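Local coordinates for protein carbohydrate kinase, FGGY (Rhodospirillum rubrum, PDB 3IFR) that probably phosphorylates D-xylulose, acting as a sugar kinase of the FGGY family, at residues L330-L341 with H370-E381. Numbering follows the deposited sequence.
Sequences LAAEVPAGADGL and HTRGHLWRALLE
A331, in the last turn of helix 322-332, comes within 4.2 Å of G373 (CA to CA) in the first turn of helix 372-397; the chain then runs over V334 and a type II turn, P335 to A338, out to E381 and doubles back toward H370. G373, lacking a side chain, leaves room for L330 O and V334 CG2 to come close. R377 reaches out extended, CG anti to its backbone N (chi1 177°), and lays one face of its guanidinium against V334 O, while NH1 donates to A331 O at 3.1 Å. That carbonyl also takes V334 N on its opposite face. R377 NE forms a salt bridge with E381 OE2, which accepts a nearly straight bond from G337 N (2.8 Å) on its syn side; Y478 OH bonds both this oxygen and R377 NH2. Back toward the helix start, H374 NE2 gives D339 OD2 a 2.8 Å bond in the ring plane, its ND1 pairs with the N-cap residue T371, and V334 CG1 covers one ring face in a CH-pi contact. H370 NE2 donates to D339 O (3.0 Å), its ND1 is bonded to S367 N, and L341 CG makes a CH-pi contact over one face of its ring; L341 CD1 packs on L375 and A378. This helix-loop-strand connection, from helix 322-332 to strand 342-344, is clasped by a helix of the C-terminal FGGY domain, of actin-like ATPase fold.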
loop_
_atom_site.group_PDB
_atom_site.type_symbol
_atom_site.label_atom_id
_atom_site.label_comp_id
_atom_site.label_asym_id
_atom_site.label_seq_id
_atom_site.Cartn_x
_atom_site.Cartn_y
_atom_site.Cartn_z
ATOM N N LEU A 330 3.128 -31.081 -1.672
ATOM C CA LEU A 330 3.711 -31.844 -0.577
ATOM C C LEU A 330 3.044 -31.416 0.716
ATOM O O LEU A 330 2.664 -32.263 1.506
ATOM C CB LEU A 330 5.214 -31.622 -0.484
ATOM C CG LEU A 330 6.195 -32.585 -1.161
ATOM C CD1 LEU A 330 5.584 -33.945 -1.510
ATOM C CD2 LEU A 330 6.735 -31.948 -2.367
ATOM N N ALA A 331 2.905 -30.104 0.939
ATOM C CA ALA A 331 2.365 -29.607 2.206
ATOM C C ALA A 331 0.927 -30.082 2.430
ATOM O O ALA A 331 0.520 -30.359 3.565
ATOM C CB ALA A 331 2.451 -28.059 2.278
ATOM N N ALA A 332 0.169 -30.179 1.332
ATOM C CA ALA A 332 -1.154 -30.828 1.330
ATOM C C ALA A 332 -1.185 -32.143 2.102
ATOM O O ALA A 332 -2.120 -32.369 2.840
ATOM C CB ALA A 332 -1.655 -31.054 -0.101
ATOM N N GLU A 333 -0.181 -33.004 1.935
ATOM C CA GLU A 333 -0.178 -34.330 2.580
ATOM C C GLU A 333 0.314 -34.289 4.035
ATOM O O GLU A 333 0.626 -35.312 4.640
ATOM C CB GLU A 333 0.661 -35.332 1.733
ATOM C CG GLU A 333 1.292 -36.560 2.509
ATOM C CD GLU A 333 0.611 -37.949 2.247
ATOM O OE1 GLU A 333 1.129 -38.699 1.363
ATOM O OE2 GLU A 333 -0.402 -38.294 2.933
ATOM N N VAL A 334 0.380 -33.091 4.598
ATOM C CA VAL A 334 0.986 -32.912 5.902
ATOM C C VAL A 334 -0.056 -32.305 6.827
ATOM O O VAL A 334 -0.787 -31.407 6.436
ATOM C CB VAL A 334 2.225 -31.964 5.793
ATOM C CG1 VAL A 334 2.794 -31.638 7.160
ATOM C CG2 VAL A 334 3.297 -32.564 4.898
ATOM N N PRO A 335 -0.136 -32.795 8.061
ATOM C CA PRO A 335 -1.197 -32.313 8.949
ATOM C C PRO A 335 -1.018 -30.854 9.287
ATOM O O PRO A 335 0.094 -30.386 9.352
ATOM C CB PRO A 335 -0.991 -33.123 10.236
ATOM C CG PRO A 335 -0.032 -34.196 9.893
ATOM C CD PRO A 335 0.743 -33.786 8.696
ATOM N N ALA A 336 -2.119 -30.162 9.510
ATOM C CA ALA A 336 -2.129 -28.840 10.109
ATOM C C ALA A 336 -1.202 -28.789 11.315
ATOM O O ALA A 336 -1.287 -29.647 12.168
ATOM C CB ALA A 336 -3.553 -28.494 10.548
ATOM N N GLY A 337 -0.338 -27.768 11.400
ATOM C CA GLY A 337 0.601 -27.654 12.504
ATOM C C GLY A 337 1.939 -28.297 12.177
ATOM O O GLY A 337 2.917 -28.135 12.907
ATOM N N ALA A 338 1.980 -29.036 11.072
ATOM C CA ALA A 338 3.220 -29.653 10.577
ATOM C C ALA A 338 3.992 -30.493 11.581
ATOM O O ALA A 338 5.195 -30.558 11.531
ATOM C CB ALA A 338 4.123 -28.606 9.986
ATOM N N ASP A 339 3.296 -31.153 12.496
ATOM C CA ASP A 339 3.945 -32.137 13.373
ATOM C C ASP A 339 4.922 -31.462 14.312
ATOM O O ASP A 339 6.034 -31.951 14.506
ATOM C CB ASP A 339 4.667 -33.215 12.538
ATOM C CG ASP A 339 3.712 -34.296 12.016
ATOM O OD1 ASP A 339 3.149 -35.045 12.844
ATOM O OD2 ASP A 339 3.523 -34.410 10.787
ATOM N N GLY A 340 4.515 -30.324 14.873
ATOM C CA GLY A 340 5.310 -29.680 15.907
ATOM C C GLY A 340 6.336 -28.676 15.418
ATOM O O GLY A 340 7.075 -28.106 16.216
ATOM N N LEU A 341 6.383 -28.450 14.112
ATOM C CA LEU A 341 7.206 -27.399 13.542
ATOM C C LEU A 341 6.593 -26.067 13.945
ATOM O O LEU A 341 5.365 -25.931 13.951
ATOM C CB LEU A 341 7.223 -27.498 12.019
ATOM C CG LEU A 341 8.327 -28.358 11.408
ATOM C CD1 LEU A 341 8.463 -28.128 9.917
ATOM C CD2 LEU A 341 9.600 -27.948 12.063
ATOM N N HIS A 370 10.784 -34.619 9.772
ATOM C CA HIS A 370 10.223 -33.627 8.866
ATOM C C HIS A 370 10.776 -33.694 7.450
ATOM O O HIS A 370 11.917 -34.088 7.233
ATOM C CB HIS A 370 10.334 -32.251 9.475
ATOM C CG HIS A 370 9.673 -32.180 10.810
ATOM N ND1 HIS A 370 10.358 -32.421 11.979
ATOM C CD2 HIS A 370 8.388 -31.989 11.149
ATOM C CE1 HIS A 370 9.514 -32.334 12.996
ATOM N NE2 HIS A 370 8.314 -32.073 12.522
ATOM N N THR A 371 9.921 -33.338 6.499
ATOM C CA THR A 371 10.153 -33.467 5.056
ATOM C C THR A 371 10.030 -32.089 4.473
ATOM O O THR A 371 9.630 -31.142 5.186
ATOM C CB THR A 371 9.022 -34.270 4.426
ATOM O OG1 THR A 371 7.776 -33.626 4.734
ATOM C CG2 THR A 371 8.975 -35.677 5.009
ATOM N N ARG A 372 10.333 -31.938 3.184
ATOM C CA ARG A 372 10.220 -30.604 2.609
ATOM C C ARG A 372 8.778 -30.034 2.717
ATOM O O ARG A 372 8.579 -28.828 2.869
ATOM C CB ARG A 372 10.787 -30.537 1.191
ATOM C CG ARG A 372 10.018 -31.331 0.185
ATOM C CD ARG A 372 10.798 -31.424 -1.134
ATOM N NE ARG A 372 11.922 -32.328 -0.979
ATOM C CZ ARG A 372 13.184 -31.941 -0.858
ATOM N NH1 ARG A 372 13.514 -30.639 -0.906
ATOM N NH2 ARG A 372 14.122 -32.871 -0.693
ATOM N N GLY A 373 7.797 -30.917 2.717
ATOM C CA GLY A 373 6.407 -30.542 2.898
ATOM C C GLY A 373 6.118 -29.883 4.234
ATOM O O GLY A 373 5.416 -28.898 4.278
ATOM N N HIS A 374 6.660 -30.441 5.316
ATOM C CA HIS A 374 6.534 -29.847 6.633
ATOM C C HIS A 374 7.170 -28.469 6.665
ATOM O O HIS A 374 6.600 -27.538 7.238
ATOM C CB HIS A 374 7.247 -30.694 7.669
ATOM C CG HIS A 374 6.552 -31.965 8.003
ATOM N ND1 HIS A 374 6.693 -33.102 7.234
ATOM C CD2 HIS A 374 5.764 -32.297 9.042
ATOM C CE1 HIS A 374 5.994 -34.079 7.786
ATOM N NE2 HIS A 374 5.421 -33.626 8.880
ATOM N N LEU A 375 8.358 -28.330 6.078
ATOM C CA LEU A 375 9.025 -27.033 6.096
ATOM C C LEU A 375 8.203 -25.983 5.361
ATOM O O LEU A 375 8.004 -24.871 5.861
ATOM C CB LEU A 375 10.455 -27.079 5.507
ATOM C CG LEU A 375 11.646 -27.515 6.381
ATOM C CD1 LEU A 375 12.899 -26.676 6.100
ATOM C CD2 LEU A 375 11.321 -27.399 7.809
ATOM N N TRP A 376 7.777 -26.331 4.151
ATOM C CA TRP A 376 6.933 -25.458 3.356
ATOM C C TRP A 376 5.647 -25.087 4.115
ATOM O O TRP A 376 5.235 -23.914 4.165
ATOM C CB TRP A 376 6.572 -26.154 2.054
ATOM C CG TRP A 376 5.889 -25.269 1.071
ATOM C CD1 TRP A 376 4.618 -25.389 0.629
ATOM C CD2 TRP A 376 6.448 -24.130 0.396
ATOM N NE1 TRP A 376 4.340 -24.410 -0.291
ATOM C CE2 TRP A 376 5.449 -23.619 -0.451
ATOM C CE3 TRP A 376 7.691 -23.485 0.435
ATOM C CZ2 TRP A 376 5.644 -22.482 -1.245
ATOM C CZ3 TRP A 376 7.889 -22.365 -0.360
ATOM C CH2 TRP A 376 6.874 -21.882 -1.197
ATOM N N ARG A 377 5.038 -26.096 4.717
ATOM C CA ARG A 377 3.790 -25.899 5.429
ATOM C C ARG A 377 3.954 -24.961 6.602
ATOM O O ARG A 377 3.180 -24.023 6.784
ATOM C CB ARG A 377 3.232 -27.228 5.923
ATOM C CG ARG A 377 1.965 -27.023 6.743
ATOM C CD ARG A 377 1.040 -28.188 6.621
ATOM N NE ARG A 377 -0.283 -27.794 7.064
ATOM C CZ ARG A 377 -1.395 -27.934 6.347
ATOM N NH1 ARG A 377 -1.356 -28.473 5.127
ATOM N NH2 ARG A 377 -2.544 -27.531 6.867
ATOM N N ALA A 378 5.002 -25.211 7.380
ATOM C CA ALA A 378 5.276 -24.428 8.559
ATOM C C ALA A 378 5.410 -22.977 8.144
ATOM O O ALA A 378 4.924 -22.097 8.836
ATOM C CB ALA A 378 6.548 -24.901 9.227
ATOM N N LEU A 379 6.060 -22.725 7.015
ATOM C CA LEU A 379 6.208 -21.339 6.557
ATOM C C LEU A 379 4.853 -20.793 6.152
ATOM O O LEU A 379 4.526 -19.646 6.482
ATOM C CB LEU A 379 7.190 -21.178 5.387
ATOM C CG LEU A 379 7.228 -19.696 4.956
ATOM C CD1 LEU A 379 7.494 -18.800 6.161
ATOM C CD2 LEU A 379 8.203 -19.350 3.801
ATOM N N LEU A 380 4.080 -21.607 5.424
ATOM C CA LEU A 380 2.754 -21.189 5.005
ATOM C C LEU A 380 1.917 -20.790 6.227
ATOM O O LEU A 380 1.257 -19.748 6.237
ATOM C CB LEU A 380 2.039 -22.291 4.242
ATOM C CG LEU A 380 2.550 -22.563 2.833
ATOM C CD1 LEU A 380 1.546 -23.367 2.008
ATOM C CD2 LEU A 380 2.889 -21.272 2.168
ATOM N N GLU A 381 1.987 -21.620 7.259
ATOM C CA GLU A 381 1.183 -21.447 8.438
ATOM C C GLU A 381 1.674 -20.251 9.223
ATOM O O GLU A 381 0.865 -19.452 9.733
ATOM C CB GLU A 381 1.245 -22.705 9.278
ATOM C CG GLU A 381 0.522 -23.876 8.625
ATOM C CD GLU A 381 0.587 -25.134 9.437
ATOM O OE1 GLU A 381 1.480 -25.200 10.327
ATOM O OE2 GLU A 381 -0.265 -26.046 9.212
HETATM O O HOH W 1 3.747 -24.938 11.604
#